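Local coordinates for protein nitrite oxidoreductase subunit A (Kuenenia stuttgartiensis, PDB 7B04) that forms the molybdopterin oxidoreductase subunit of a multi-chain complex, carrying a molybdenum atom, two MD1 cofactors and an iron/sulfur cluster, at residues 288-299 / 555-566. Numbering follows the deposited sequence.
Sequences TSDVDMNDVRFS and FGSGSHTWAGNY. With MD1 (phosphoric acid 4-(2-amino-4-oxo-3,4,5,6,-tetrahydro-pteridin-6-yl)-2-hydroxy-3,4-dimercapto-but-3-en-yl ester guanylate ester), chain C.
Trp562 lays its indole between two side chains of 288-299: Asp290 CB rests over one face and the thioether of Met293 over the opposite one. The Met-aromatic contact puts SD 4.3 Å from the centroid of the Trp562 six-membered ring, 23° off its normal. An extended second torsion (chi2 -174°) carries the sulfur on past CG, which itself stays near CH2. Trp562 NE1 is hydrogen-bonded to His524 ND1 on the neighbouring strand 521-525. Val291 then works in two directions. Its backbone O meets the indole edge in plane and CG2 packs on Trp562 CZ2 at 3.5 Å, whereas CG1, on the other branch, makes a CH-pi contact over one face of the His560 ring. At the edge of that imidazole Ser289 OG is hydrogen-bonded to ND1, 3.0 Å away.

Strand 558-561 is an outermost strand of a parallel five-stranded sheet in the molybdopterin oxidoreductase fold, and 288-299 is the loop leading into strand 301-304 of the same sheet. Between loop and strand runs one backbone bond, Thr561 N to Ser289 O (3.2 Å). Beyond the strand the chain turns to the cofactor, where Ala563 and Gly564 approach the dithiolene sulfurs S12 and S13 of MD1. Two residues on, Tyr566 OH donates to Asp290 OD2 across 2.7 Å, meeting it from above the carboxylate plane, 49° out of it. The other oxygen, OD1, forms salt bridges with Arg808 and Lys567.

At the far end Gly556 N gives its hydrogen to the syn lone pair of Asp295 OD1. Alongside, Phe298 and Phe555 point the same way, CD2 of Phe298 lying 3.8 Å from CB of Phe555, and both pack against the neighbouring subunit B.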
# COMPACT_ATOMS: atom_id res chain seq x y z
N THR B 288 2.43 -16.57 -20.35
CA THR B 288 2.90 -15.25 -19.94
C THR B 288 4.42 -15.22 -19.99
O THR B 288 5.07 -16.15 -19.50
CB THR B 288 2.40 -14.89 -18.54
OG1 THR B 288 1.04 -14.46 -18.61
CG2 THR B 288 3.24 -13.76 -17.94
N SER B 289 4.97 -14.16 -20.58
CA SER B 289 6.41 -13.91 -20.53
C SER B 289 6.70 -12.96 -19.38
O SER B 289 6.39 -11.77 -19.45
CB SER B 289 6.89 -13.33 -21.86
OG SER B 289 8.26 -12.97 -21.80
N ASP B 290 7.27 -13.50 -18.29
CA ASP B 290 7.68 -12.71 -17.14
C ASP B 290 9.03 -13.22 -16.66
O ASP B 290 9.56 -14.21 -17.18
CB ASP B 290 6.62 -12.75 -16.03
CG ASP B 290 6.26 -14.16 -15.63
OD1 ASP B 290 6.79 -15.12 -16.23
OD2 ASP B 290 5.43 -14.32 -14.71
N VAL B 291 9.60 -12.56 -15.65
CA VAL B 291 10.97 -12.83 -15.22
C VAL B 291 11.05 -12.84 -13.69
O VAL B 291 10.21 -12.25 -13.00
CB VAL B 291 11.98 -11.80 -15.77
CG1 VAL B 291 12.04 -11.86 -17.28
CG2 VAL B 291 11.62 -10.40 -15.30
N ASP B 292 12.05 -13.54 -13.17
CA ASP B 292 12.48 -13.30 -11.80
C ASP B 292 13.06 -11.89 -11.75
O ASP B 292 14.07 -11.61 -12.40
CB ASP B 292 13.51 -14.32 -11.34
CG ASP B 292 12.94 -15.72 -11.23
OD1 ASP B 292 11.73 -15.85 -10.97
OD2 ASP B 292 13.71 -16.69 -11.41
N MET B 293 12.43 -11.01 -10.97
CA MET B 293 12.71 -9.58 -11.08
C MET B 293 14.12 -9.18 -10.66
O MET B 293 14.48 -8.02 -10.81
CB MET B 293 11.66 -8.77 -10.32
CG MET B 293 10.26 -9.28 -10.57
SD MET B 293 8.96 -8.26 -9.84
CE MET B 293 9.34 -6.67 -10.58
N ASN B 294 14.93 -10.06 -10.07
CA ASN B 294 16.33 -9.68 -9.95
C ASN B 294 16.97 -9.50 -11.33
O ASN B 294 17.95 -8.76 -11.48
CB ASN B 294 17.11 -10.68 -9.09
CG ASN B 294 17.06 -12.09 -9.62
OD1 ASN B 294 16.39 -12.37 -10.61
ND2 ASN B 294 17.77 -12.99 -8.95
N ASP B 295 16.41 -10.17 -12.35
CA ASP B 295 16.94 -10.07 -13.71
C ASP B 295 16.74 -8.68 -14.30
O ASP B 295 17.58 -8.22 -15.08
CB ASP B 295 16.24 -11.13 -14.58
CG ASP B 295 16.84 -11.27 -15.99
OD1 ASP B 295 17.47 -10.33 -16.51
OD2 ASP B 295 16.64 -12.34 -16.59
N VAL B 296 15.67 -7.97 -13.92
CA VAL B 296 15.46 -6.64 -14.50
C VAL B 296 16.62 -5.71 -14.16
O VAL B 296 16.96 -4.81 -14.95
CB VAL B 296 14.09 -6.04 -14.10
CG1 VAL B 296 13.90 -5.97 -12.63
CG2 VAL B 296 13.93 -4.67 -14.67
N ARG B 297 17.28 -5.92 -13.02
CA ARG B 297 18.41 -5.06 -12.69
C ARG B 297 19.60 -5.30 -13.61
O ARG B 297 20.59 -4.56 -13.54
CB ARG B 297 18.83 -5.25 -11.22
CG ARG B 297 19.67 -4.10 -10.65
CD ARG B 297 19.88 -4.20 -9.14
NE ARG B 297 20.87 -5.21 -8.77
CZ ARG B 297 21.22 -5.48 -7.51
NH1 ARG B 297 22.13 -6.41 -7.26
NH2 ARG B 297 20.65 -4.82 -6.51
N PHE B 298 19.53 -6.32 -14.47
CA PHE B 298 20.51 -6.47 -15.54
C PHE B 298 20.21 -5.56 -16.73
O PHE B 298 21.11 -5.31 -17.54
CB PHE B 298 20.55 -7.93 -16.02
CG PHE B 298 21.15 -8.89 -15.03
CD1 PHE B 298 21.96 -8.43 -14.00
CD2 PHE B 298 20.91 -10.25 -15.14
CE1 PHE B 298 22.51 -9.32 -13.10
CE2 PHE B 298 21.47 -11.14 -14.24
CZ PHE B 298 22.27 -10.67 -13.22
N SER B 299 18.98 -5.06 -16.84
CA SER B 299 18.60 -4.23 -17.98
C SER B 299 19.34 -2.90 -17.96
O SER B 299 19.58 -2.32 -16.90
CB SER B 299 17.09 -3.99 -17.98
OG SER B 299 16.37 -5.20 -18.13
N PHE B 555 19.57 -12.22 -20.72
CA PHE B 555 19.38 -11.65 -19.40
C PHE B 555 19.28 -10.13 -19.47
O PHE B 555 20.08 -9.47 -20.14
CB PHE B 555 20.54 -12.06 -18.48
CG PHE B 555 20.57 -13.53 -18.17
CD1 PHE B 555 19.70 -14.07 -17.24
CD2 PHE B 555 21.47 -14.37 -18.81
CE1 PHE B 555 19.73 -15.42 -16.95
CE2 PHE B 555 21.50 -15.72 -18.53
CZ PHE B 555 20.63 -16.25 -17.59
N GLY B 556 18.28 -9.58 -18.79
CA GLY B 556 18.02 -8.15 -18.79
C GLY B 556 17.19 -7.65 -19.95
O GLY B 556 16.97 -6.44 -20.05
N SER B 557 16.74 -8.54 -20.83
CA SER B 557 16.03 -8.18 -22.05
C SER B 557 14.61 -8.74 -22.00
O SER B 557 14.16 -9.25 -20.97
CB SER B 557 16.80 -8.67 -23.27
OG SER B 557 16.77 -10.09 -23.36
N GLY B 558 13.90 -8.61 -23.10
CA GLY B 558 12.60 -9.23 -23.28
C GLY B 558 11.47 -8.21 -23.25
O GLY B 558 11.66 -7.02 -22.97
N SER B 559 10.28 -8.71 -23.56
CA SER B 559 9.05 -7.94 -23.43
C SER B 559 8.11 -8.72 -22.52
O SER B 559 7.72 -9.84 -22.85
CB SER B 559 8.43 -7.69 -24.81
OG SER B 559 7.19 -7.02 -24.72
N HIS B 560 7.76 -8.13 -21.39
CA HIS B 560 7.15 -8.86 -20.29
C HIS B 560 5.92 -8.15 -19.76
O HIS B 560 5.87 -6.91 -19.72
CB HIS B 560 8.16 -9.07 -19.15
CG HIS B 560 9.46 -9.67 -19.60
ND1 HIS B 560 9.57 -10.98 -20.02
CD2 HIS B 560 10.69 -9.13 -19.72
CE1 HIS B 560 10.82 -11.23 -20.36
NE2 HIS B 560 11.52 -10.12 -20.19
N THR B 561 4.93 -8.93 -19.35
CA THR B 561 3.75 -8.43 -18.67
C THR B 561 3.81 -8.82 -17.19
O THR B 561 4.44 -9.81 -16.82
CB THR B 561 2.45 -8.97 -19.29
OG1 THR B 561 1.33 -8.29 -18.72
CG2 THR B 561 2.31 -10.46 -19.04
N TRP B 562 3.15 -8.01 -16.36
CA TRP B 562 3.13 -8.24 -14.92
C TRP B 562 1.69 -8.25 -14.43
O TRP B 562 0.85 -7.50 -14.92
CB TRP B 562 3.92 -7.17 -14.18
CG TRP B 562 5.36 -7.23 -14.49
CD1 TRP B 562 6.07 -6.36 -15.24
CD2 TRP B 562 6.28 -8.25 -14.06
NE1 TRP B 562 7.38 -6.75 -15.31
CE2 TRP B 562 7.54 -7.91 -14.60
CE3 TRP B 562 6.17 -9.40 -13.28
CZ2 TRP B 562 8.68 -8.68 -14.38
CZ3 TRP B 562 7.30 -10.17 -13.06
CH2 TRP B 562 8.53 -9.81 -13.61
N ALA B 563 1.43 -9.12 -13.46
CA ALA B 563 0.07 -9.36 -13.01
C ALA B 563 0.14 -9.94 -11.60
O ALA B 563 1.16 -9.82 -10.92
CB ALA B 563 -0.65 -10.29 -14.00
N GLY B 564 -0.95 -10.56 -11.16
CA GLY B 564 -0.94 -11.29 -9.92
C GLY B 564 -0.20 -12.61 -10.08
O GLY B 564 0.49 -12.86 -11.07
N ASN B 565 -0.35 -13.46 -9.08
CA ASN B 565 0.33 -14.76 -9.06
C ASN B 565 -0.55 -15.78 -9.76
O ASN B 565 -1.51 -16.29 -9.19
CB ASN B 565 0.66 -15.18 -7.63
CG ASN B 565 1.87 -16.09 -7.57
OD1 ASN B 565 2.44 -16.44 -8.61
ND2 ASN B 565 2.26 -16.48 -6.37
N TYR B 566 -0.18 -16.11 -11.00
CA TYR B 566 -0.97 -16.99 -11.85
C TYR B 566 -0.32 -18.34 -12.11
O TYR B 566 -1.02 -19.26 -12.54
CB TYR B 566 -1.17 -16.33 -13.22
CG TYR B 566 0.14 -16.25 -13.98
CD1 TYR B 566 1.04 -15.22 -13.72
CD2 TYR B 566 0.50 -17.21 -14.91
CE1 TYR B 566 2.25 -15.15 -14.38
CE2 TYR B 566 1.70 -17.15 -15.57
CZ TYR B 566 2.57 -16.12 -15.30
OH TYR B 566 3.78 -16.06 -15.96
PB MD1 C . -0.65 -2.71 -12.92
O3B MD1 C . -2.09 -2.06 -13.40
O1B MD1 C . 0.32 -1.60 -12.61
O2B MD1 C . -0.09 -3.57 -14.03
O3A MD1 C . -0.91 -3.63 -11.58
C10 MD1 C . -1.64 -4.82 -11.66
C11 MD1 C . -1.06 -5.84 -10.63
O11 MD1 C . -0.59 -4.96 -9.38
C12 MD1 C . -1.95 -6.82 -10.41
S12 MD1 C . -2.95 -7.41 -11.81
C13 MD1 C . -2.21 -7.57 -9.08
S13 MD1 C . -3.48 -8.86 -9.13
C14 MD1 C . -1.58 -7.30 -7.81
N15 MD1 C . -2.12 -5.84 -7.41
C16 MD1 C . -1.37 -5.25 -6.38
C15 MD1 C . -2.01 -4.45 -5.30
O14 MD1 C . -3.19 -4.30 -5.28
N17 MD1 C . -1.15 -3.85 -4.24
C17 MD1 C . 0.38 -4.04 -4.27
N16 MD1 C . 1.20 -3.45 -3.24
N18 MD1 C . 1.03 -4.85 -5.37
C20 MD1 C . 0.21 -5.44 -6.40
N8 MD1 C . 0.77 -6.20 -7.45
C7 MD1 C . -0.10 -7.52 -7.73
PA MD1 C . -2.46 -0.46 -13.34
O1A MD1 C . -3.96 -0.32 -13.44
O2A MD1 C . -1.98 0.10 -12.02
O5' MD1 C . -1.77 0.39 -14.57
C5' MD1 C . -0.45 0.83 -14.44
C4' MD1 C . -0.26 2.23 -15.13
O4' MD1 C . -0.73 2.22 -16.61
C1' MD1 C . -1.52 3.55 -16.74
N9 MD1 C . -2.47 3.53 -17.87
C4 MD1 C . -2.01 3.53 -19.12
N3 MD1 C . -0.63 3.53 -19.67
C2 MD1 C . -0.42 3.52 -21.12
N2 MD1 C . 0.93 3.53 -21.65
N1 MD1 C . -1.55 3.51 -22.01
C6 MD1 C . -2.87 3.50 -21.48
O6 MD1 C . -3.81 3.48 -22.20
C5 MD1 C . -3.09 3.51 -19.96
N7 MD1 C . -4.19 3.51 -19.21
C8 MD1 C . -3.82 3.52 -17.91
C2' MD1 C . -2.12 3.59 -15.62
O2' MD1 C . -2.59 4.94 -15.33
C3' MD1 C . -0.96 3.13 -14.54
O3' MD1 C . -0.10 4.26 -14.21